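Long-range contacts in Glyoxalase/bleomycin resistance protein/dioxygenase (Albidiferax ferrireducens T118, PDB 4QB5), which belongs to the vicinal oxygen chelate (glyoxalase/bleomycin resistance) family and may act as a dioxygenase, its substrate being unknown: residues S37-G49 with Q97-G110; K126-D136 with I140-P146. All blocks are in the same frame, centred on the assembly; numbering follows the deposited sequence.

Interaction 1: residues S37-G49 with Q97-G110; sequences SKKFYDALLGTLG and QCDAFHAAGIANGG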
loop_
_atom_site.group_PDB
_atom_site.type_symbol
_atom_site.label_atom_id
_atom_site.label_comp_id
_atom_site.label_asym_id
_atom_site.label_seq_id
_atom_site.Cartn_x
_atom_site.Cartn_y
_atom_site.Cartn_z
ATOM N N SER C 37 7.121 11.247 -11.819
ATOM C CA SER C 37 6.677 9.954 -11.283
ATOM C C SER C 37 5.871 9.159 -12.306
ATOM O O SER C 37 5.941 7.977 -12.309
ATOM C CB SER C 37 5.859 10.170 -9.980
ATOM O OG SER C 37 6.741 10.659 -8.955
ATOM N N LYS C 38 5.051 9.823 -13.112
ATOM C CA LYS C 38 4.321 9.194 -14.195
ATOM C C LYS C 38 5.284 8.467 -15.152
ATOM O O LYS C 38 5.045 7.334 -15.581
ATOM C CB LYS C 38 3.507 10.200 -14.974
ATOM C CG LYS C 38 2.703 9.528 -16.068
ATOM C CD LYS C 38 2.028 10.531 -16.946
ATOM C CE LYS C 38 0.994 9.849 -17.795
ATOM N NZ LYS C 38 1.609 8.978 -18.801
ATOM N N LYS C 39 6.390 9.106 -15.455
ATOM C CA LYS C 39 7.318 8.529 -16.398
ATOM C C LYS C 39 8.014 7.311 -15.772
ATOM O O LYS C 39 8.169 6.270 -16.422
ATOM C CB LYS C 39 8.290 9.586 -16.855
ATOM C CG LYS C 39 9.337 9.039 -17.806
ATOM C CD LYS C 39 10.206 10.182 -18.359
ATOM C CE LYS C 39 11.656 9.739 -18.418
ATOM N NZ LYS C 39 12.091 9.287 -17.058
ATOM N N PHE C 40 8.415 7.424 -14.515
ATOM C CA PHE C 40 8.903 6.235 -13.766
ATOM C C PHE C 40 7.903 5.063 -13.732
ATOM O O PHE C 40 8.260 3.938 -14.145
ATOM C CB PHE C 40 9.323 6.683 -12.360
ATOM C CG PHE C 40 9.759 5.583 -11.476
ATOM C CD1 PHE C 40 11.056 5.139 -11.502
ATOM C CD2 PHE C 40 8.895 4.997 -10.606
ATOM C CE1 PHE C 40 11.474 4.129 -10.648
ATOM C CE2 PHE C 40 9.300 3.989 -9.751
ATOM C CZ PHE C 40 10.594 3.539 -9.772
ATOM N N TYR C 41 6.666 5.320 -13.288
ATOM C CA TYR C 41 5.666 4.228 -13.108
ATOM C C TYR C 41 5.170 3.646 -14.444
ATOM O O TYR C 41 4.928 2.453 -14.524
ATOM C CB TYR C 41 4.511 4.596 -12.138
ATOM C CG TYR C 41 4.962 4.556 -10.714
ATOM C CD1 TYR C 41 5.113 3.332 -10.066
ATOM C CD2 TYR C 41 5.245 5.733 -9.971
ATOM C CE1 TYR C 41 5.565 3.259 -8.781
ATOM C CE2 TYR C 41 5.645 5.655 -8.634
ATOM C CZ TYR C 41 5.822 4.437 -8.057
ATOM O OH TYR C 41 6.268 4.325 -6.741
ATOM N N ASP C 42 5.024 4.487 -15.463
ATOM C CA ASP C 42 4.749 4.022 -16.830
ATOM C C ASP C 42 5.769 2.967 -17.245
ATOM O O ASP C 42 5.401 1.827 -17.669
ATOM C CB ASP C 42 4.750 5.209 -17.849
ATOM C CG ASP C 42 3.476 6.037 -17.795
ATOM O OD1 ASP C 42 2.547 5.799 -16.940
ATOM O OD2 ASP C 42 3.368 6.994 -18.628
ATOM N N ALA C 43 7.030 3.303 -17.054
ATOM C CA ALA C 43 8.126 2.425 -17.423
ATOM C C ALA C 43 8.145 1.174 -16.549
ATOM O O ALA C 43 8.292 0.016 -17.044
ATOM C CB ALA C 43 9.513 3.142 -17.335
ATOM N N LEU C 44 7.968 1.400 -15.258
ATOM C CA LEU C 44 8.080 0.338 -14.280
ATOM C C LEU C 44 6.932 -0.659 -14.386
ATOM O O LEU C 44 7.137 -1.856 -14.526
ATOM C CB LEU C 44 8.042 0.941 -12.887
ATOM C CG LEU C 44 8.250 -0.036 -11.761
ATOM C CD1 LEU C 44 9.732 -0.318 -11.618
ATOM C CD2 LEU C 44 7.640 0.482 -10.461
ATOM N N LEU C 45 5.728 -0.163 -14.270
ATOM C CA LEU C 45 4.589 -1.030 -14.258
ATOM C C LEU C 45 4.260 -1.560 -15.646
ATOM O O LEU C 45 3.606 -2.597 -15.746
ATOM C CB LEU C 45 3.395 -0.359 -13.608
ATOM C CG LEU C 45 3.632 0.179 -12.165
ATOM C CD1 LEU C 45 2.421 0.883 -11.655
ATOM C CD2 LEU C 45 3.986 -1.007 -11.292
ATOM N N GLY C 46 4.681 -0.862 -16.705
ATOM C CA GLY C 46 4.557 -1.420 -18.071
ATOM C C GLY C 46 5.206 -2.814 -18.160
ATOM O O GLY C 46 4.752 -3.669 -18.922
ATOM N N THR C 47 6.267 -3.058 -17.403
ATOM C CA THR C 47 6.956 -4.343 -17.493
ATOM C C THR C 47 6.056 -5.467 -16.945
ATOM O O THR C 47 6.263 -6.642 -17.271
ATOM C CB THR C 47 8.260 -4.434 -16.686
ATOM O OG1 THR C 47 7.964 -4.297 -15.262
ATOM C CG2 THR C 47 9.283 -3.438 -17.149
ATOM N N LEU C 48 5.093 -5.098 -16.107
ATOM C CA LEU C 48 4.104 -6.044 -15.571
ATOM C C LEU C 48 2.820 -5.983 -16.333
ATOM O O LEU C 48 1.823 -6.596 -15.945
ATOM C CB LEU C 48 3.822 -5.728 -14.079
ATOM C CG LEU C 48 5.037 -5.614 -13.196
ATOM C CD1 LEU C 48 4.732 -5.380 -11.737
ATOM C CD2 LEU C 48 5.878 -6.853 -13.298
ATOM N N GLY C 49 2.818 -5.277 -17.450
ATOM C CA GLY C 49 1.642 -5.228 -18.311
ATOM C C GLY C 49 0.544 -4.258 -17.829
ATOM O O GLY C 49 -0.594 -4.328 -18.266
ATOM N N GLN C 97 10.325 -11.104 -14.808
ATOM C CA GLN C 97 9.524 -9.841 -14.787
ATOM C C GLN C 97 9.949 -8.962 -13.641
ATOM O O GLN C 97 10.007 -7.749 -13.787
ATOM C CB GLN C 97 8.038 -10.096 -14.681
ATOM C CG GLN C 97 7.392 -10.309 -16.005
ATOM C CD GLN C 97 5.870 -10.323 -15.937
ATOM O OE1 GLN C 97 5.227 -10.266 -14.872
ATOM N NE2 GLN C 97 5.301 -10.414 -17.083
ATOM N N CYS C 98 10.290 -9.582 -12.520
ATOM C CA CYS C 98 10.844 -8.869 -11.391
ATOM C C CYS C 98 12.157 -8.211 -11.803
ATOM O O CYS C 98 12.406 -7.083 -11.403
ATOM C CB CYS C 98 11.139 -9.767 -10.166
ATOM S SG CYS C 98 9.699 -10.555 -9.443
ATOM N N ASP C 99 12.999 -8.894 -12.580
ATOM C CA ASP C 99 14.252 -8.266 -12.976
ATOM C C ASP C 99 13.995 -7.133 -13.997
ATOM O O ASP C 99 14.721 -6.189 -14.009
ATOM C CB ASP C 99 15.201 -9.241 -13.624
ATOM C CG ASP C 99 15.862 -10.183 -12.603
ATOM O OD1 ASP C 99 15.776 -9.999 -11.366
ATOM O OD2 ASP C 99 16.429 -11.129 -13.099
ATOM N N ALA C 100 13.056 -7.314 -14.903
ATOM C CA ALA C 100 12.698 -6.229 -15.899
ATOM C C ALA C 100 12.152 -4.979 -15.222
ATOM O O ALA C 100 12.469 -3.851 -15.565
ATOM C CB ALA C 100 11.621 -6.804 -16.807
ATOM N N PHE C 101 11.329 -5.195 -14.198
ATOM C CA PHE C 101 10.872 -4.122 -13.300
ATOM C C PHE C 101 12.018 -3.354 -12.658
ATOM O O PHE C 101 12.059 -2.138 -12.712
ATOM C CB PHE C 101 10.038 -4.847 -12.218
ATOM C CG PHE C 101 9.529 -4.022 -11.087
ATOM C CD1 PHE C 101 8.183 -3.656 -11.070
ATOM C CD2 PHE C 101 10.275 -3.862 -9.931
ATOM C CE1 PHE C 101 7.634 -3.020 -9.961
ATOM C CE2 PHE C 101 9.733 -3.215 -8.805
ATOM C CZ PHE C 101 8.407 -2.808 -8.822
ATOM N N HIS C 102 12.934 -4.096 -12.054
ATOM C CA HIS C 102 14.076 -3.533 -11.402
ATOM C C HIS C 102 14.897 -2.714 -12.399
ATOM O O HIS C 102 15.251 -1.577 -12.119
ATOM C CB HIS C 102 14.924 -4.610 -10.712
ATOM C CG HIS C 102 16.065 -4.053 -9.933
ATOM N ND1 HIS C 102 15.996 -3.785 -8.579
ATOM C CD2 HIS C 102 17.310 -3.716 -10.312
ATOM C CE1 HIS C 102 17.139 -3.281 -8.168
ATOM N NE2 HIS C 102 17.957 -3.236 -9.201
ATOM N N ALA C 103 15.171 -3.290 -13.570
ATOM C CA ALA C 103 15.906 -2.573 -14.596
ATOM C C ALA C 103 15.181 -1.293 -15.051
ATOM O O ALA C 103 15.815 -0.262 -15.239
ATOM C CB ALA C 103 16.200 -3.503 -15.812
ATOM N N ALA C 104 13.884 -1.366 -15.297
ATOM C CA ALA C 104 13.178 -0.218 -15.734
ATOM C C ALA C 104 13.239 0.865 -14.649
ATOM O O ALA C 104 13.432 2.061 -14.939
ATOM C CB ALA C 104 11.747 -0.575 -16.034
ATOM N N GLY C 105 13.174 0.430 -13.397
ATOM C CA GLY C 105 13.224 1.370 -12.295
ATOM C C GLY C 105 14.511 2.141 -12.239
ATOM O O GLY C 105 14.482 3.397 -12.136
ATOM N N ILE C 106 15.615 1.405 -12.375
ATOM C CA ILE C 106 16.931 2.014 -12.370
ATOM C C ILE C 106 17.166 2.872 -13.611
ATOM O O ILE C 106 17.957 3.791 -13.573
ATOM C CB ILE C 106 18.053 0.973 -12.287
ATOM C CG1 ILE C 106 17.928 0.141 -10.998
ATOM C CG2 ILE C 106 19.400 1.675 -12.343
ATOM C CD1 ILE C 106 17.902 0.919 -9.730
ATOM N N ALA C 107 16.538 2.523 -14.717
ATOM C CA ALA C 107 16.728 3.305 -15.939
ATOM C C ALA C 107 15.947 4.619 -15.910
ATOM O O ALA C 107 16.239 5.511 -16.700
ATOM C CB ALA C 107 16.326 2.497 -17.163
ATOM N N ASN C 108 14.966 4.749 -15.012
ATOM C CA ASN C 108 14.050 5.865 -15.071
ATOM C C ASN C 108 13.977 6.690 -13.795
ATOM O O ASN C 108 12.958 7.242 -13.480
ATOM C CB ASN C 108 12.640 5.328 -15.362
ATOM C CG ASN C 108 12.492 4.878 -16.755
ATOM O OD1 ASN C 108 12.756 3.712 -17.114
ATOM N ND2 ASN C 108 12.196 5.809 -17.578
ATOM N N GLY C 109 14.971 6.679 -12.986
ATOM C CA GLY C 109 14.965 7.610 -11.867
ATOM C C GLY C 109 14.885 7.001 -10.505
ATOM O O GLY C 109 14.948 7.718 -9.539
ATOM N N GLY C 110 14.740 5.689 -10.418
ATOM C CA GLY C 110 14.660 5.048 -9.130
ATOM C C GLY C 110 16.009 4.618 -8.669
ATOM O O GLY C 110 16.954 4.720 -9.396
HETATM O O HOH W 1 10.950 9.874 -14.314
#
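Two antiparallel helices of the vicinal oxygen chelate fold pack together here, Leu44 of helix 34-46 meeting Phe101 of helix 95-107, with the axes of the two segments 8.1 Å apart at 161°. Leu44 sets CD1 squarely over one face of the Phe101 ring, 3.6 Å from its centroid, while CD2 comes to 3.5 Å from Phe101 CE1. Both side chains have CG anti to the backbone N (chi1 -176° for Leu44, 175° for Phe101), which carries them onto the side of the helix pair where Ile140 and Ala142 of strand 139-144 lie. Ala104, facing Leu44 where the backbones come close, puts CB 3.6 Å from Ala43 O and also touches Thr47 CG2. Thr47 turns its hydroxyl back along its own segment, OG1 donating to Leu44 O at 2.7 Å. At the other end the Phe40 ring meets Gly105 O and Asn108 O at its edge, with CE1 3.4 Å from Gly105 O. A water accepts from Lys39 NZ and makes a weak bond to Asn108 O. With no direct hydrogen bond established between the segments, their association rests mainly on apolar fit, with Ala104 and Gly105 permitting close approach.

Interaction 2: residues K126-D136 with I140-P146; sequences KLYLAYLRDPD and ICALHRP
Six backbone hydrogen bonds join strand 127-133 to strand 139-144, two at each of the pairs Tyr128-His144, Ala130-Ala142 and Leu132-Ile140. The Tyr128 N to His144 O bond is 2.8 Å long and almost straight, 175° at the hydrogen, whereas both bonds of the Ala130-Ala142 pair bend to 158°. Leu129-Leu143 and Tyr131-Cys141 are the non-hydrogen-bonded pairs between them. Here CA-H groups turn to carbonyls of the facing strand, as where Cys141 CA comes 3.0 Å from Ala130 O. After strand 127-133, Asp134 OD1 accepts from Asp136 N at 2.8 Å, making an Asx turn in the connection, while OD2 is hydrogen-bonded to Tyr41 OH of helix 34-46. His144 ND1 is hydrogen-bonded to Ala92 O.

Beyond these bonds, one face of the hairpin carries Leu129, Tyr131, Cys141 and Leu143. Cys141 lays CB over a face of the Tyr131 ring, displaced toward the rim and 3.9 Å from the centroid; its SG, placed between backbone N and carbonyl carbon by chi1 of 63°, makes an oblique sulfur-aromatic contact. Leu129 and Leu143 run side by side in the same direction, with Leu129 CD2 3.8 Å from Leu143 CD1, and Leu127 CD2 adds a contact to Leu143 CD2. On this face Cys141 and Leu143 pack against His26 and Ser25 of the second subunit.

The opposite face bears Tyr128, Ala130, Leu132, Ile140, Ala142 and His144. Leu132 CB rests 3.9 Å from Ile140 CG1, and Ala142 and Leu132 also touch the helices, on Phe101 and Leu44 respectively. At the open end of the hairpin, Pro146 CD lies 3.2 Å from Lys126 O.

This antiparallel hairpin forms the last two strands of a βαβββ module, the repeating unit of the vicinal oxygen chelate fold, with 127-133 and 139-144 at the centre of its four-stranded sheet.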
loop_
_atom_site.group_PDB
_atom_site.type_symbol
_atom_site.label_atom_id
_atom_site.label_comp_id
_atom_site.label_asym_id
_atom_site.label_seq_id
_atom_site.Cartn_x
_atom_site.Cartn_y
_atom_site.Cartn_z
ATOM N N LYS C 126 9.220 -19.914 -0.812
ATOM C CA LYS C 126 10.219 -19.444 -1.782
ATOM C C LYS C 126 9.680 -18.291 -2.664
ATOM O O LYS C 126 8.652 -18.443 -3.339
ATOM C CB LYS C 126 10.712 -20.566 -2.701
ATOM C CG LYS C 126 11.973 -20.169 -3.497
ATOM C CD LYS C 126 12.274 -21.206 -4.574
ATOM C CE LYS C 126 13.632 -20.994 -5.227
ATOM N NZ LYS C 126 13.931 -22.004 -6.284
ATOM N N LEU C 127 10.401 -17.165 -2.673
ATOM C CA LEU C 127 9.959 -15.967 -3.399
ATOM C C LEU C 127 11.096 -15.395 -4.163
ATOM O O LEU C 127 12.218 -15.414 -3.678
ATOM C CB LEU C 127 9.556 -14.865 -2.409
ATOM C CG LEU C 127 8.481 -15.240 -1.416
ATOM C CD1 LEU C 127 8.453 -14.184 -0.306
ATOM C CD2 LEU C 127 7.159 -15.425 -2.132
ATOM N N TYR C 128 10.775 -14.726 -5.266
ATOM C CA TYR C 128 11.758 -13.861 -5.900
ATOM C C TYR C 128 11.296 -12.391 -5.691
ATOM O O TYR C 128 10.138 -12.034 -5.875
ATOM C CB TYR C 128 11.883 -14.211 -7.355
ATOM C CG TYR C 128 13.077 -13.606 -8.007
ATOM C CD1 TYR C 128 13.055 -12.285 -8.458
ATOM C CD2 TYR C 128 14.230 -14.340 -8.202
ATOM C CE1 TYR C 128 14.156 -11.721 -9.073
ATOM C CE2 TYR C 128 15.332 -13.775 -8.804
ATOM C CZ TYR C 128 15.292 -12.475 -9.228
ATOM O OH TYR C 128 16.380 -11.902 -9.829
ATOM N N LEU C 129 12.224 -11.557 -5.307
ATOM C CA LEU C 129 11.943 -10.186 -4.956
ATOM C C LEU C 129 12.929 -9.250 -5.636
ATOM O O LEU C 129 14.112 -9.517 -5.639
ATOM C CB LEU C 129 12.181 -10.039 -3.466
ATOM C CG LEU C 129 11.107 -10.596 -2.550
ATOM C CD1 LEU C 129 11.622 -10.642 -1.114
ATOM C CD2 LEU C 129 9.957 -9.623 -2.650
ATOM N N ALA C 130 12.456 -8.099 -6.093
ATOM C CA ALA C 130 13.333 -7.024 -6.531
ATOM C C ALA C 130 12.852 -5.714 -5.909
ATOM O O ALA C 130 11.702 -5.291 -6.186
ATOM C CB ALA C 130 13.267 -6.919 -8.071
ATOM N N TYR C 131 13.702 -5.091 -5.113
ATOM C CA TYR C 131 13.400 -3.874 -4.383
ATOM C C TYR C 131 13.930 -2.609 -5.006
ATOM O O TYR C 131 15.027 -2.590 -5.492
ATOM C CB TYR C 131 13.939 -3.941 -2.949
ATOM C CG TYR C 131 13.140 -4.835 -1.969
ATOM C CD1 TYR C 131 12.074 -4.333 -1.225
ATOM C CD2 TYR C 131 13.487 -6.159 -1.788
ATOM C CE1 TYR C 131 11.367 -5.126 -0.316
ATOM C CE2 TYR C 131 12.789 -6.981 -0.897
ATOM C CZ TYR C 131 11.727 -6.466 -0.173
ATOM O OH TYR C 131 11.081 -7.292 0.733
ATOM N N LEU C 132 13.161 -1.524 -4.917
ATOM C CA LEU C 132 13.576 -0.181 -5.382
ATOM C C LEU C 132 13.025 0.896 -4.469
ATOM O O LEU C 132 12.077 0.656 -3.725
ATOM C CB LEU C 132 12.929 0.178 -6.745
ATOM C CG LEU C 132 13.326 -0.620 -7.950
ATOM C CD1 LEU C 132 12.296 -0.380 -9.049
ATOM C CD2 LEU C 132 14.748 -0.227 -8.400
ATOM N N ARG C 133 13.581 2.086 -4.587
ATOM C CA ARG C 133 12.897 3.313 -4.155
ATOM C C ARG C 133 12.549 4.056 -5.419
ATOM O O ARG C 133 13.430 4.214 -6.293
ATOM C CB ARG C 133 13.803 4.197 -3.263
ATOM C CG ARG C 133 14.081 3.499 -1.938
ATOM C CD ARG C 133 14.752 4.353 -0.901
ATOM N NE ARG C 133 14.215 3.998 0.424
ATOM C CZ ARG C 133 14.640 3.019 1.206
ATOM N NH1 ARG C 133 15.684 2.219 0.857
ATOM N NH2 ARG C 133 14.046 2.881 2.389
ATOM N N ASP C 134 11.342 4.587 -5.455
ATOM C CA ASP C 134 10.917 5.465 -6.522
ATOM C C ASP C 134 11.635 6.843 -6.354
ATOM O O ASP C 134 12.425 7.049 -5.421
ATOM C CB ASP C 134 9.371 5.480 -6.652
ATOM C CG ASP C 134 8.663 6.407 -5.659
ATOM O OD1 ASP C 134 9.317 7.113 -4.843
ATOM O OD2 ASP C 134 7.381 6.435 -5.703
ATOM N N PRO C 135 11.419 7.740 -7.287
ATOM C CA PRO C 135 12.095 9.037 -7.263
ATOM C C PRO C 135 11.808 9.818 -6.020
ATOM O O PRO C 135 12.615 10.627 -5.680
ATOM C CB PRO C 135 11.523 9.768 -8.498
ATOM C CG PRO C 135 11.190 8.648 -9.436
ATOM C CD PRO C 135 10.680 7.522 -8.542
ATOM N N ASP C 136 10.696 9.542 -5.330
ATOM C CA ASP C 136 10.361 10.217 -4.051
ATOM C C ASP C 136 10.821 9.471 -2.804
ATOM O O ASP C 136 10.585 9.943 -1.734
ATOM C CB ASP C 136 8.853 10.452 -3.989
ATOM C CG ASP C 136 8.398 11.480 -5.020
ATOM O OD1 ASP C 136 8.403 12.698 -4.710
ATOM O OD2 ASP C 136 8.110 11.096 -6.162
ATOM N N ILE C 140 9.396 0.179 -2.832
ATOM C CA ILE C 140 8.491 -0.687 -3.627
ATOM C C ILE C 140 9.239 -1.952 -4.005
ATOM O O ILE C 140 10.464 -2.002 -3.949
ATOM C CB ILE C 140 7.941 0.045 -4.894
ATOM C CG1 ILE C 140 9.105 0.355 -5.861
ATOM C CG2 ILE C 140 7.202 1.320 -4.466
ATOM C CD1 ILE C 140 8.726 1.137 -7.096
ATOM N N CYS C 141 8.533 -2.999 -4.365
ATOM C CA CYS C 141 9.191 -4.185 -4.892
ATOM C C CYS C 141 8.258 -4.916 -5.792
ATOM O O CYS C 141 7.025 -4.626 -5.848
ATOM C CB CYS C 141 9.686 -5.133 -3.787
ATOM S SG CYS C 141 8.344 -5.749 -2.833
ATOM N N ALA C 142 8.854 -5.745 -6.600
ATOM C CA ALA C 142 8.090 -6.719 -7.406
ATOM C C ALA C 142 8.347 -8.105 -6.792
ATOM O O ALA C 142 9.499 -8.438 -6.410
ATOM C CB ALA C 142 8.520 -6.686 -8.872
ATOM N N LEU C 143 7.284 -8.874 -6.624
ATOM C CA LEU C 143 7.394 -10.181 -5.991
ATOM C C LEU C 143 6.745 -11.243 -6.840
ATOM O O LEU C 143 5.576 -11.100 -7.286
ATOM C CB LEU C 143 6.704 -10.144 -4.622
ATOM C CG LEU C 143 6.645 -11.416 -3.769
ATOM C CD1 LEU C 143 6.481 -11.076 -2.282
ATOM C CD2 LEU C 143 5.497 -12.288 -4.194
ATOM N N HIS C 144 7.475 -12.339 -7.047
ATOM C CA HIS C 144 6.942 -13.493 -7.689
ATOM C C HIS C 144 7.063 -14.710 -6.755
ATOM O O HIS C 144 8.127 -15.001 -6.240
ATOM C CB HIS C 144 7.715 -13.753 -8.966
ATOM C CG HIS C 144 7.355 -15.049 -9.607
ATOM N ND1 HIS C 144 6.089 -15.319 -10.078
ATOM C CD2 HIS C 144 8.064 -16.185 -9.766
ATOM C CE1 HIS C 144 6.035 -16.559 -10.519
ATOM N NE2 HIS C 144 7.220 -17.103 -10.334
ATOM N N ARG C 145 6.000 -15.476 -6.659
ATOM C CA ARG C 145 6.000 -16.757 -5.933
ATOM C C ARG C 145 5.871 -17.946 -6.908
ATOM O O ARG C 145 4.846 -18.079 -7.552
ATOM C CB ARG C 145 4.809 -16.754 -4.976
ATOM C CG ARG C 145 4.718 -17.983 -4.094
ATOM C CD ARG C 145 3.799 -17.686 -2.921
ATOM N NE ARG C 145 3.345 -18.921 -2.281
ATOM C CZ ARG C 145 3.668 -19.330 -1.053
ATOM N NH1 ARG C 145 4.469 -18.620 -0.256
ATOM N NH2 ARG C 145 3.167 -20.474 -0.610
ATOM N N PRO C 146 6.913 -18.779 -7.047
ATOM C CA PRO C 146 6.924 -19.852 -8.085
ATOM C C PRO C 146 5.857 -20.941 -7.939
ATOM O O PRO C 146 5.360 -21.110 -6.833
ATOM C CB PRO C 146 8.317 -20.469 -7.931
ATOM C CG PRO C 146 9.179 -19.386 -7.362
ATOM C CD PRO C 146 8.273 -18.512 -6.526
#

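Interaction 1 is the helical layer and interaction 2 the centre of one sheet beneath it; their centres are 11 Å apart. Two probable hydrogen bonds tie them together: Tyr41 OH lies 2.6 Å from Asp134 OD2, and Asp99 OD1 lies 2.5 Å from Tyr128 OH. Each helix thus has a polar link to the 126-136 segment, one near each end of its strand. Near the first link, Phe40 CE2 packs 3.4 Å from Asp134 CB. Asp134 therefore takes part in both the polar link and the packing. The side chains of 140-146 meet helices on one face and the second subunit on the other, placing interaction 2 between the helical layer and the dimer partner.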